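Local coordinates for uncharacterized protein (Arthrobacter sp., PDB 3BL4) that is of unknown function but belongs to a family in the STAS clan and pairs with a second copy of itself through a shared beta-sheet, at residues C77-S88 with V104-E114. Numbering follows the deposited sequence.
Sequences CQASRIALLGSS and VPCPTKFFTSE. With SO4 (sulfate ion), chain D; SO4 (sulfate ion), chain C.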
loop_
_atom_site.group_PDB
_atom_site.type_symbol
_atom_site.label_atom_id
_atom_site.label_comp_id
_atom_site.label_asym_id
_atom_site.label_seq_id
_atom_site.Cartn_x
_atom_site.Cartn_y
_atom_site.Cartn_z
ATOM N N CYS A 77 3.881 16.468 1.042
ATOM C CA CYS A 77 3.124 16.156 -0.155
ATOM C C CYS A 77 2.405 17.418 -0.570
ATOM O O CYS A 77 1.564 17.925 0.173
ATOM C CB CYS A 77 2.126 15.034 0.141
ATOM S SG CYS A 77 0.807 14.836 -1.088
ATOM N N GLN A 78 2.743 17.930 -1.752
ATOM C CA GLN A 78 2.170 19.196 -2.235
ATOM C C GLN A 78 0.773 19.062 -2.859
ATOM O O GLN A 78 0.181 20.061 -3.245
ATOM C CB GLN A 78 3.124 19.868 -3.235
ATOM C CG GLN A 78 4.403 20.406 -2.603
ATOM C CD GLN A 78 4.107 21.341 -1.453
ATOM O OE1 GLN A 78 3.562 22.424 -1.647
ATOM N NE2 GLN A 78 4.440 20.915 -0.248
ATOM N N ALA A 79 0.260 17.839 -2.965
ATOM C CA ALA A 79 -1.086 17.591 -3.460
ATOM C C ALA A 79 -2.109 17.838 -2.344
ATOM O O ALA A 79 -1.944 17.352 -1.241
ATOM C CB ALA A 79 -1.192 16.172 -3.964
ATOM N N SER A 80 -3.168 18.581 -2.628
ATOM C CA SER A 80 -4.189 18.896 -1.615
ATOM C C SER A 80 -5.290 17.832 -1.543
ATOM O O SER A 80 -5.953 17.679 -0.510
ATOM C CB SER A 80 -4.818 20.262 -1.904
ATOM O OG SER A 80 -5.393 20.267 -3.203
ATOM N N ARG A 81 -5.509 17.133 -2.652
ATOM C CA ARG A 81 -6.348 15.938 -2.689
ATOM C C ARG A 81 -5.946 15.153 -3.920
ATOM O O ARG A 81 -5.388 15.733 -4.849
ATOM C CB ARG A 81 -7.838 16.292 -2.707
ATOM C CG ARG A 81 -8.258 17.270 -3.766
ATOM C CD ARG A 81 -9.506 18.084 -3.364
ATOM N NE ARG A 81 -10.756 17.309 -3.417
ATOM C CZ ARG A 81 -11.482 16.922 -2.368
ATOM N NH1 ARG A 81 -11.106 17.203 -1.129
ATOM N NH2 ARG A 81 -12.615 16.250 -2.561
ATOM N N ILE A 82 -6.175 13.844 -3.935
ATOM C CA ILE A 82 -5.697 13.031 -5.074
ATOM C C ILE A 82 -6.792 12.134 -5.632
ATOM O O ILE A 82 -7.355 11.360 -4.906
ATOM C CB ILE A 82 -4.490 12.158 -4.706
ATOM C CG1 ILE A 82 -3.367 13.003 -4.082
ATOM C CG2 ILE A 82 -3.992 11.412 -5.934
ATOM C CD1 ILE A 82 -2.081 12.230 -3.816
ATOM N N ALA A 83 -7.110 12.279 -6.918
ATOM C CA ALA A 83 -8.042 11.390 -7.595
ATOM C C ALA A 83 -7.186 10.469 -8.424
ATOM O O ALA A 83 -6.383 10.938 -9.221
ATOM C CB ALA A 83 -9.001 12.164 -8.497
ATOM N N LEU A 84 -7.337 9.166 -8.242
ATOM C CA LEU A 84 -6.577 8.228 -9.024
ATOM C C LEU A 84 -7.534 7.603 -10.015
ATOM O O LEU A 84 -8.518 6.992 -9.622
ATOM C CB LEU A 84 -5.900 7.193 -8.123
ATOM C CG LEU A 84 -4.988 7.859 -7.081
ATOM C CD1 LEU A 84 -5.736 8.078 -5.776
ATOM C CD2 LEU A 84 -3.706 7.098 -6.836
ATOM N N LEU A 85 -7.247 7.785 -11.302
ATOM C CA LEU A 85 -8.171 7.412 -12.358
ATOM C C LEU A 85 -7.699 6.164 -13.066
ATOM O O LEU A 85 -6.620 6.161 -13.659
ATOM C CB LEU A 85 -8.269 8.555 -13.352
ATOM C CG LEU A 85 -9.051 8.362 -14.661
ATOM C CD1 LEU A 85 -10.522 8.150 -14.341
ATOM C CD2 LEU A 85 -8.822 9.561 -15.583
ATOM N N GLY A 86 -8.512 5.109 -13.019
ATOM C CA GLY A 86 -8.235 3.882 -13.790
ATOM C C GLY A 86 -9.203 3.606 -14.927
ATOM O O GLY A 86 -10.060 4.414 -15.218
ATOM N N SER A 87 -9.047 2.446 -15.556
ATOM C CA SER A 87 -9.918 1.984 -16.651
ATOM C C SER A 87 -11.001 1.011 -16.185
ATOM O O SER A 87 -12.126 1.030 -16.688
ATOM C CB SER A 87 -9.095 1.279 -17.732
ATOM O OG SER A 87 -8.488 2.229 -18.577
ATOM N N SER A 88 -10.624 0.124 -15.273
ATOM C CA SER A 88 -11.540 -0.846 -14.708
ATOM C C SER A 88 -11.294 -0.917 -13.207
ATOM O O SER A 88 -10.255 -0.448 -12.737
ATOM C CB SER A 88 -11.327 -2.201 -15.383
ATOM O OG SER A 88 -10.046 -2.723 -15.097
ATOM N N VAL A 104 0.203 9.858 1.755
ATOM C CA VAL A 104 -0.249 11.253 1.745
ATOM C C VAL A 104 -1.297 11.455 2.842
ATOM O O VAL A 104 -1.988 10.511 3.199
ATOM C CB VAL A 104 -0.862 11.637 0.372
ATOM C CG1 VAL A 104 0.159 11.421 -0.748
ATOM C CG2 VAL A 104 -2.130 10.822 0.094
ATOM N N PRO A 105 -1.404 12.674 3.393
ATOM C CA PRO A 105 -2.415 12.986 4.408
ATOM C C PRO A 105 -3.746 13.490 3.845
ATOM O O PRO A 105 -4.731 13.609 4.572
ATOM C CB PRO A 105 -1.738 14.095 5.202
ATOM C CG PRO A 105 -0.958 14.822 4.191
ATOM C CD PRO A 105 -0.537 13.839 3.136
ATOM N N CYS A 106 -3.776 13.797 2.563
ATOM C CA CYS A 106 -4.919 14.443 1.960
ATOM C C CYS A 106 -5.931 13.418 1.539
ATOM O O CYS A 106 -5.631 12.222 1.503
ATOM C CB CYS A 106 -4.488 15.243 0.740
ATOM S SG CYS A 106 -3.599 14.290 -0.492
ATOM N N PRO A 107 -7.141 13.877 1.223
ATOM C CA PRO A 107 -8.145 13.016 0.647
ATOM C C PRO A 107 -7.697 12.363 -0.648
ATOM O O PRO A 107 -7.050 12.996 -1.492
ATOM C CB PRO A 107 -9.316 13.992 0.375
ATOM C CG PRO A 107 -9.144 15.033 1.351
ATOM C CD PRO A 107 -7.676 15.239 1.432
ATOM N N THR A 108 -8.028 11.087 -0.780
ATOM C CA THR A 108 -7.719 10.328 -1.972
ATOM C C THR A 108 -8.946 9.508 -2.324
ATOM O O THR A 108 -9.712 9.141 -1.444
ATOM C CB THR A 108 -6.533 9.392 -1.736
ATOM O OG1 THR A 108 -6.891 8.428 -0.752
ATOM C CG2 THR A 108 -5.323 10.162 -1.272
ATOM N N LYS A 109 -9.147 9.257 -3.611
ATOM C CA LYS A 109 -10.300 8.500 -4.067
ATOM C C LYS A 109 -9.982 7.895 -5.431
ATOM O O LYS A 109 -9.240 8.478 -6.227
ATOM C CB LYS A 109 -11.526 9.415 -4.153
ATOM C CG LYS A 109 -12.833 8.710 -4.454
ATOM C CD LYS A 109 -14.048 9.663 -4.319
ATOM C CE LYS A 109 -14.501 9.816 -2.868
ATOM N NZ LYS A 109 -14.859 8.529 -2.239
ATOM N N PHE A 110 -10.564 6.729 -5.692
ATOM C CA PHE A 110 -10.359 6.012 -6.940
ATOM C C PHE A 110 -11.572 6.233 -7.857
ATOM O O PHE A 110 -12.714 6.244 -7.388
ATOM C CB PHE A 110 -10.155 4.514 -6.650
ATOM C CG PHE A 110 -10.150 3.658 -7.870
ATOM C CD1 PHE A 110 -9.035 3.611 -8.696
ATOM C CD2 PHE A 110 -11.265 2.909 -8.212
ATOM C CE1 PHE A 110 -9.022 2.826 -9.836
ATOM C CE2 PHE A 110 -11.263 2.123 -9.367
ATOM C CZ PHE A 110 -10.132 2.072 -10.169
ATOM N N PHE A 111 -11.304 6.429 -9.154
ATOM C CA PHE A 111 -12.349 6.585 -10.169
ATOM C C PHE A 111 -12.040 5.764 -11.405
ATOM O O PHE A 111 -10.868 5.442 -11.690
ATOM C CB PHE A 111 -12.455 8.051 -10.614
ATOM C CG PHE A 111 -12.717 9.018 -9.495
ATOM C CD1 PHE A 111 -11.679 9.481 -8.696
ATOM C CD2 PHE A 111 -14.000 9.492 -9.263
ATOM C CE1 PHE A 111 -11.915 10.366 -7.675
ATOM C CE2 PHE A 111 -14.250 10.400 -8.256
ATOM C CZ PHE A 111 -13.215 10.837 -7.463
ATOM N N THR A 112 -13.094 5.432 -12.145
ATOM C CA THR A 112 -12.969 5.035 -13.564
ATOM C C THR A 112 -13.606 6.061 -14.516
ATOM O O THR A 112 -13.526 5.910 -15.749
ATOM C CB THR A 112 -13.599 3.650 -13.833
ATOM O OG1 THR A 112 -14.883 3.590 -13.199
ATOM C CG2 THR A 112 -12.677 2.497 -13.313
ATOM N N SER A 113 -14.235 7.097 -13.948
ATOM C CA SER A 113 -14.815 8.207 -14.713
ATOM C C SER A 113 -13.974 9.458 -14.512
ATOM O O SER A 113 -13.882 9.967 -13.404
ATOM C CB SER A 113 -16.244 8.488 -14.230
ATOM O OG SER A 113 -16.702 9.798 -14.575
ATOM N N GLU A 114 -13.373 9.955 -15.588
ATOM C CA GLU A 114 -12.635 11.198 -15.558
ATOM C C GLU A 114 -13.521 12.393 -15.164
ATOM O O GLU A 114 -13.113 13.245 -14.397
ATOM C CB GLU A 114 -11.980 11.435 -16.918
ATOM C CG GLU A 114 -11.026 12.611 -16.940
ATOM C CD GLU A 114 -10.178 12.699 -18.222
ATOM O OE1 GLU A 114 -10.114 11.714 -18.998
ATOM O OE2 GLU A 114 -9.571 13.770 -18.438
HETATM S S SO4 D . -15.584 9.722 -18.427
HETATM O O1 SO4 D . -15.336 11.158 -18.427
HETATM O O2 SO4 D . -16.112 9.314 -19.730
HETATM O O3 SO4 D . -14.306 9.015 -18.186
HETATM O O4 SO4 D . -16.586 9.422 -17.400
HETATM S S SO4 C . -12.103 5.275 -2.410
HETATM O O1 SO4 C . -12.730 6.390 -1.700
HETATM O O2 SO4 C . -12.466 5.301 -3.829
HETATM O O3 SO4 C . -10.654 5.347 -2.266
HETATM O O4 SO4 C . -12.551 4.019 -1.826
HETATM O O HOH W 1 -11.290 5.719 -17.180
#
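Leu84 and Phe110 sit side by side in a parallel pair of strands, 82-85 and 108-111, whose axes approach to 4.7 Å at 22°. Five backbone hydrogen bonds set the register, the straightest running from Leu84 N to Lys109 O (N-H...O 171°). Phe110 can be followed atom by atom. Its CB lies near oxygen O2 of a sulfate, probably from the crystallisation liquor; Phe110 N donates to sulfate O2 at 3.0 Å, and Lys109 NZ to O1 of the same ion. With CG anti to the backbone N (chi1 171°), the ring swings back toward strand 82-85. Its CD1 comes 3.5 Å from Leu84 O, and CE1 lies beside Gly86 N. At the far end CZ meets Ser88 O at 3.6 Å, that oxygen lying in plane at the ring edge. The absence of a side chain at Gly86 probably allows the approach of CE1. Strand 79-85, helix 92-102 and strand 108-111 form a beta-alpha-beta unit, and the helix covers the Leu84 and Phe110 face: Leu84 packs on Phe98 and Leu99, Phe110 on Arg92. On its other edge strand 79-85 pairs in parallel with a strand of the second subunit, carrying the sheet across the dimer. An alanine in place of Phe110 removes the ring and would probably open a gap beside Gly86 and Ser88, leaving the turn after the strand less firmly held. On the opposite face, Ala83 CB reaches Phe111 CE1 at 3.5 Å, and helix 114-121 covers this side. Near the start of that helix, Leu85 CD1 packs 3.6 Å from Glu114 N, while Ser113 OG caps Asp116 N.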